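Metazoan TIR-STING fusion (Crassostrea gigas, PDB 6WT6) joins a TIR domain to a STING-type ligand-binding domain in one oyster chain, an architecture consistent with a receptor of innate immune signalling. Local coordinates at residues Ala208-Phe220 and Ile346-Ser358. Sequence-based numbering, arbitrary orientation.
Sequences AEGRMSEKLFLFF and ICNEIKNQLRKES
Glu357, just past the end of helix 341-356, reaches into the corner at Ser213-Lys215 and meets three donors with its one carboxylate. OE2 accepts from Ser213 OG at 2.8 Å on its syn lone pair and, on the anti side, forms a salt bridge with Lys215 NZ at 2.8 Å. OE1 takes the backbone N of Glu214 in a nearly straight bond (3.2 Å, 172°). Ser213 OG, set beside its own carbonyl carbon (chi1 165°), also accepts from the backbone N of Lys215, closing an ST turn, so one hydroxyl both shapes the corner and bonds the carboxylate. The Lys215 chain runs extended and bends only at its last torsion (chi4 62°), which brings NZ to Gln353 OE1 as well, 3.1 Å away and in the carbonyl plane. Gln353, bent at chi2, lays its CG 3.6 Å from Phe217 CZ. Phe217 CE1 and CZ also touch Glu349 CB and Ile350 CA. Farther along strand 216-220, Phe219 CZ touches Ile346 CD1 at 3.8 Å, while toward the C-terminal end of the helix Leu354 CD2 lies 3.3 Å from Met212 O. Phe275 of strand 272-279 touches Ile346 and Ile350, so the helix packs against the mixed sheet of the STING domain. Aromatic packing thus seats the helix on the sheet, and the Lys215 ammonium and two neutral donors probably stabilise the anionic form of Glu357 despite nearby Glu214.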
loop_
_atom_site.group_PDB
_atom_site.type_symbol
_atom_site.label_atom_id
_atom_site.label_comp_id
_atom_site.label_asym_id
_atom_site.label_seq_id
_atom_site.Cartn_x
_atom_site.Cartn_y
_atom_site.Cartn_z
ATOM N N ALA A 208 7.912 35.372 -16.222
ATOM C CA ALA A 208 6.835 34.955 -15.337
ATOM C C ALA A 208 7.063 35.412 -13.904
ATOM O O ALA A 208 6.411 34.900 -12.986
ATOM C CB ALA A 208 6.661 33.438 -15.387
ATOM N N GLU A 209 7.979 36.355 -13.695
ATOM C CA GLU A 209 8.289 36.821 -12.351
ATOM C C GLU A 209 7.060 37.448 -11.706
ATOM O O GLU A 209 6.408 38.316 -12.293
ATOM C CB GLU A 209 9.439 37.829 -12.397
ATOM C CG GLU A 209 10.759 37.249 -12.881
ATOM C CD GLU A 209 11.408 36.332 -11.856
ATOM O OE1 GLU A 209 11.029 36.405 -10.669
ATOM O OE2 GLU A 209 12.296 35.540 -12.238
ATOM N N GLY A 210 6.748 37.002 -10.489
ATOM C CA GLY A 210 5.567 37.450 -9.785
ATOM C C GLY A 210 4.274 36.814 -10.240
ATOM O O GLY A 210 3.242 37.013 -9.586
ATOM N N ARG A 211 4.292 36.054 -11.336
ATOM C CA ARG A 211 3.101 35.406 -11.870
ATOM C C ARG A 211 3.252 33.890 -11.914
ATOM O O ARG A 211 2.575 33.225 -12.705
ATOM C CB ARG A 211 2.782 35.952 -13.264
ATOM C CG ARG A 211 2.520 37.452 -13.301
ATOM C CD ARG A 211 1.211 37.809 -12.606
ATOM N NE ARG A 211 0.973 39.251 -12.572
ATOM C CZ ARG A 211 1.191 40.022 -11.511
ATOM N NH1 ARG A 211 1.650 39.494 -10.384
ATOM N NH2 ARG A 211 0.944 41.324 -11.571
ATOM N N MET A 212 4.125 33.331 -11.078
ATOM C CA MET A 212 4.386 31.896 -11.095
ATOM C C MET A 212 5.000 31.474 -9.769
ATOM O O MET A 212 5.968 32.085 -9.307
ATOM C CB MET A 212 5.315 31.521 -12.251
ATOM C CG MET A 212 5.629 30.039 -12.329
ATOM S SD MET A 212 6.702 29.657 -13.721
ATOM C CE MET A 212 6.518 27.878 -13.808
ATOM N N SER A 213 4.435 30.431 -9.168
ATOM C CA SER A 213 4.977 29.852 -7.953
ATOM C C SER A 213 6.139 28.917 -8.281
ATOM O O SER A 213 6.268 28.401 -9.392
ATOM C CB SER A 213 3.891 29.090 -7.191
ATOM O OG SER A 213 4.455 28.235 -6.207
ATOM N N GLU A 214 6.994 28.705 -7.282
ATOM C CA GLU A 214 8.094 27.759 -7.410
ATOM C C GLU A 214 7.638 26.307 -7.356
ATOM O O GLU A 214 8.364 25.430 -7.835
ATOM C CB GLU A 214 9.125 27.975 -6.301
ATOM C CG GLU A 214 9.724 29.361 -6.224
ATOM C CD GLU A 214 10.693 29.483 -5.064
ATOM O OE1 GLU A 214 10.754 28.541 -4.245
ATOM O OE2 GLU A 214 11.393 30.512 -4.968
ATOM N N LYS A 215 6.470 26.035 -6.783
ATOM C CA LYS A 215 6.102 24.671 -6.441
ATOM C C LYS A 215 5.497 23.933 -7.632
ATOM O O LYS A 215 5.024 24.528 -8.604
ATOM C CB LYS A 215 5.115 24.654 -5.273
ATOM C CG LYS A 215 5.657 25.225 -3.966
ATOM C CD LYS A 215 4.654 25.027 -2.837
ATOM C CE LYS A 215 5.158 25.604 -1.525
ATOM N NZ LYS A 215 5.382 27.079 -1.602
ATOM N N LEU A 216 5.530 22.606 -7.539
ATOM C CA LEU A 216 4.838 21.729 -8.472
ATOM C C LEU A 216 3.451 21.438 -7.912
ATOM O O LEU A 216 3.324 20.884 -6.815
ATOM C CB LEU A 216 5.622 20.432 -8.672
ATOM C CG LEU A 216 4.957 19.365 -9.542
ATOM C CD1 LEU A 216 4.774 19.874 -10.966
ATOM C CD2 LEU A 216 5.758 18.072 -9.522
ATOM N N PHE A 217 2.417 21.822 -8.651
ATOM C CA PHE A 217 1.043 21.631 -8.205
ATOM C C PHE A 217 0.562 20.251 -8.635
ATOM O O PHE A 217 0.574 19.925 -9.827
ATOM C CB PHE A 217 0.140 22.738 -8.749
ATOM C CG PHE A 217 0.361 24.065 -8.084
ATOM C CD1 PHE A 217 -0.506 24.516 -7.101
ATOM C CD2 PHE A 217 1.455 24.848 -8.414
ATOM C CE1 PHE A 217 -0.298 25.728 -6.476
ATOM C CE2 PHE A 217 1.671 26.064 -7.791
ATOM C CZ PHE A 217 0.791 26.506 -6.821
ATOM N N LEU A 218 0.163 19.439 -7.662
ATOM C CA LEU A 218 -0.258 18.062 -7.885
ATOM C C LEU A 218 -1.766 17.987 -7.702
ATOM O O LEU A 218 -2.283 18.311 -6.626
ATOM C CB LEU A 218 0.453 17.113 -6.922
ATOM C CG LEU A 218 1.980 17.098 -6.970
ATOM C CD1 LEU A 218 2.523 16.364 -5.761
ATOM C CD2 LEU A 218 2.472 16.457 -8.269
ATOM N N PHE A 219 -2.469 17.564 -8.746
ATOM C CA PHE A 219 -3.921 17.655 -8.785
ATOM C C PHE A 219 -4.548 16.345 -8.335
ATOM O O PHE A 219 -4.170 15.267 -8.808
ATOM C CB PHE A 219 -4.397 18.052 -10.183
ATOM C CG PHE A 219 -4.062 19.472 -10.534
ATOM C CD1 PHE A 219 -4.929 20.502 -10.208
ATOM C CD2 PHE A 219 -2.859 19.784 -11.147
ATOM C CE1 PHE A 219 -4.612 21.814 -10.512
ATOM C CE2 PHE A 219 -2.540 21.094 -11.454
ATOM C CZ PHE A 219 -3.416 22.110 -11.134
ATOM N N PHE A 220 -5.512 16.454 -7.422
ATOM C CA PHE A 220 -6.115 15.317 -6.730
ATOM C C PHE A 220 -7.628 15.474 -6.837
ATOM O O PHE A 220 -8.282 15.953 -5.900
ATOM C CB PHE A 220 -5.641 15.273 -5.272
ATOM C CG PHE A 220 -5.887 13.962 -4.565
ATOM C CD1 PHE A 220 -7.037 13.216 -4.796
ATOM C CD2 PHE A 220 -4.964 13.488 -3.645
ATOM C CE1 PHE A 220 -7.250 12.019 -4.132
ATOM C CE2 PHE A 220 -5.173 12.297 -2.977
ATOM C CZ PHE A 220 -6.317 11.558 -3.222
ATOM N N ILE A 346 -7.195 27.248 -9.794
ATOM C CA ILE A 346 -5.737 27.220 -9.890
ATOM C C ILE A 346 -5.149 28.600 -9.604
ATOM O O ILE A 346 -4.144 28.720 -8.894
ATOM C CB ILE A 346 -5.298 26.695 -11.268
ATOM C CG1 ILE A 346 -5.820 25.274 -11.492
ATOM C CG2 ILE A 346 -3.780 26.723 -11.387
ATOM C CD1 ILE A 346 -5.496 24.711 -12.869
ATOM N N CYS A 347 -5.758 29.658 -10.154
ATOM C CA CYS A 347 -5.303 31.017 -9.864
ATOM C C CYS A 347 -5.343 31.304 -8.372
ATOM O O CYS A 347 -4.458 31.980 -7.835
ATOM C CB CYS A 347 -6.155 32.041 -10.613
ATOM S SG CYS A 347 -5.788 32.208 -12.364
ATOM N N ASN A 348 -6.368 30.804 -7.684
ATOM C CA ASN A 348 -6.422 30.970 -6.239
ATOM C C ASN A 348 -5.252 30.267 -5.560
ATOM O O ASN A 348 -4.645 30.815 -4.634
ATOM C CB ASN A 348 -7.751 30.448 -5.698
ATOM C CG ASN A 348 -8.795 31.538 -5.567
ATOM O OD1 ASN A 348 -8.750 32.340 -4.633
ATOM N ND2 ASN A 348 -9.748 31.563 -6.490
ATOM N N GLU A 349 -4.918 29.053 -6.007
ATOM C CA GLU A 349 -3.821 28.323 -5.379
ATOM C C GLU A 349 -2.474 28.955 -5.699
ATOM O O GLU A 349 -1.602 29.029 -4.829
ATOM C CB GLU A 349 -3.843 26.856 -5.807
ATOM C CG GLU A 349 -4.764 25.985 -4.969
ATOM C CD GLU A 349 -4.336 25.897 -3.512
ATOM O OE1 GLU A 349 -3.169 26.226 -3.194
ATOM O OE2 GLU A 349 -5.176 25.497 -2.678
ATOM N N ILE A 350 -2.284 29.412 -6.937
ATOM C CA ILE A 350 -1.019 30.034 -7.318
ATOM C C ILE A 350 -0.772 31.292 -6.496
ATOM O O ILE A 350 0.339 31.522 -6.001
ATOM C CB ILE A 350 -1.006 30.338 -8.828
ATOM C CG1 ILE A 350 -1.019 29.043 -9.642
ATOM C CG2 ILE A 350 0.202 31.189 -9.191
ATOM C CD1 ILE A 350 -1.055 29.274 -11.133
ATOM N N LYS A 351 -1.804 32.125 -6.337
ATOM C CA LYS A 351 -1.652 33.355 -5.566
ATOM C C LYS A 351 -1.409 33.058 -4.092
ATOM O O LYS A 351 -0.636 33.762 -3.430
ATOM C CB LYS A 351 -2.888 34.238 -5.746
ATOM C CG LYS A 351 -3.065 34.763 -7.162
ATOM C CD LYS A 351 -4.366 35.535 -7.321
ATOM C CE LYS A 351 -4.501 36.085 -8.732
ATOM N NZ LYS A 351 -5.748 36.880 -8.914
ATOM N N ASN A 352 -2.052 32.016 -3.560
ATOM C CA ASN A 352 -1.824 31.635 -2.170
ATOM C C ASN A 352 -0.377 31.212 -1.945
ATOM O O ASN A 352 0.230 31.558 -0.924
ATOM C CB ASN A 352 -2.784 30.511 -1.779
ATOM C CG ASN A 352 -2.673 30.130 -0.318
ATOM O OD1 ASN A 352 -2.866 30.962 0.567
ATOM N ND2 ASN A 352 -2.387 28.860 -0.056
ATOM N N GLN A 353 0.198 30.471 -2.894
ATOM C CA GLN A 353 1.570 30.014 -2.732
ATOM C C GLN A 353 2.568 31.151 -2.916
ATOM O O GLN A 353 3.632 31.143 -2.287
ATOM C CB GLN A 353 1.862 28.876 -3.708
ATOM C CG GLN A 353 1.044 27.626 -3.441
ATOM C CD GLN A 353 1.198 27.125 -2.018
ATOM O OE1 GLN A 353 2.299 27.129 -1.458
ATOM N NE2 GLN A 353 0.092 26.696 -1.419
ATOM N N LEU A 354 2.247 32.135 -3.762
ATOM C CA LEU A 354 3.138 33.279 -3.927
ATOM C C LEU A 354 3.207 34.120 -2.660
ATOM O O LEU A 354 4.255 34.705 -2.363
ATOM C CB LEU A 354 2.692 34.131 -5.115
ATOM C CG LEU A 354 2.984 33.570 -6.510
ATOM C CD1 LEU A 354 2.203 34.321 -7.575
ATOM C CD2 LEU A 354 4.472 33.640 -6.809
ATOM N N ARG A 355 2.107 34.192 -1.904
ATOM C CA ARG A 355 2.127 34.872 -0.612
ATOM C C ARG A 355 3.128 34.219 0.334
ATOM O O ARG A 355 3.940 34.902 0.968
ATOM C CB ARG A 355 0.729 34.863 0.007
ATOM C CG ARG A 355 0.003 36.194 -0.041
ATOM C CD ARG A 355 -1.392 36.087 0.571
ATOM N NE ARG A 355 -2.249 35.168 -0.174
ATOM C CZ ARG A 355 -2.948 35.509 -1.252
ATOM N NH1 ARG A 355 -2.893 36.752 -1.713
ATOM N NH2 ARG A 355 -3.702 34.610 -1.871
ATOM N N LYS A 356 3.079 32.889 0.442
ATOM C CA LYS A 356 3.954 32.186 1.374
ATOM C C LYS A 356 5.416 32.278 0.960
ATOM O O LYS A 356 6.303 32.292 1.822
ATOM C CB LYS A 356 3.520 30.727 1.488
ATOM C CG LYS A 356 2.091 30.550 1.966
ATOM C CD LYS A 356 1.666 29.095 1.888
ATOM C CE LYS A 356 0.286 28.894 2.484
ATOM N NZ LYS A 356 0.279 29.192 3.942
ATOM N N GLU A 357 5.688 32.345 -0.341
ATOM C CA GLU A 357 7.044 32.483 -0.855
ATOM C C GLU A 357 7.513 33.935 -0.903
ATOM O O GLU A 357 8.491 34.238 -1.598
ATOM C CB GLU A 357 7.139 31.847 -2.245
ATOM C CG GLU A 357 6.731 30.384 -2.265
ATOM C CD GLU A 357 6.380 29.883 -3.652
ATOM O OE1 GLU A 357 6.812 30.500 -4.649
ATOM O OE2 GLU A 357 5.662 28.865 -3.744
ATOM N N SER A 358 6.846 34.832 -0.184
ATOM C CA SER A 358 7.209 36.243 -0.192
ATOM C C SER A 358 7.687 36.704 1.180
ATOM O O SER A 358 7.670 35.937 2.142
ATOM C CB SER A 358 6.023 37.091 -0.645
ATOM O OG SER A 358 6.331 38.471 -0.557
#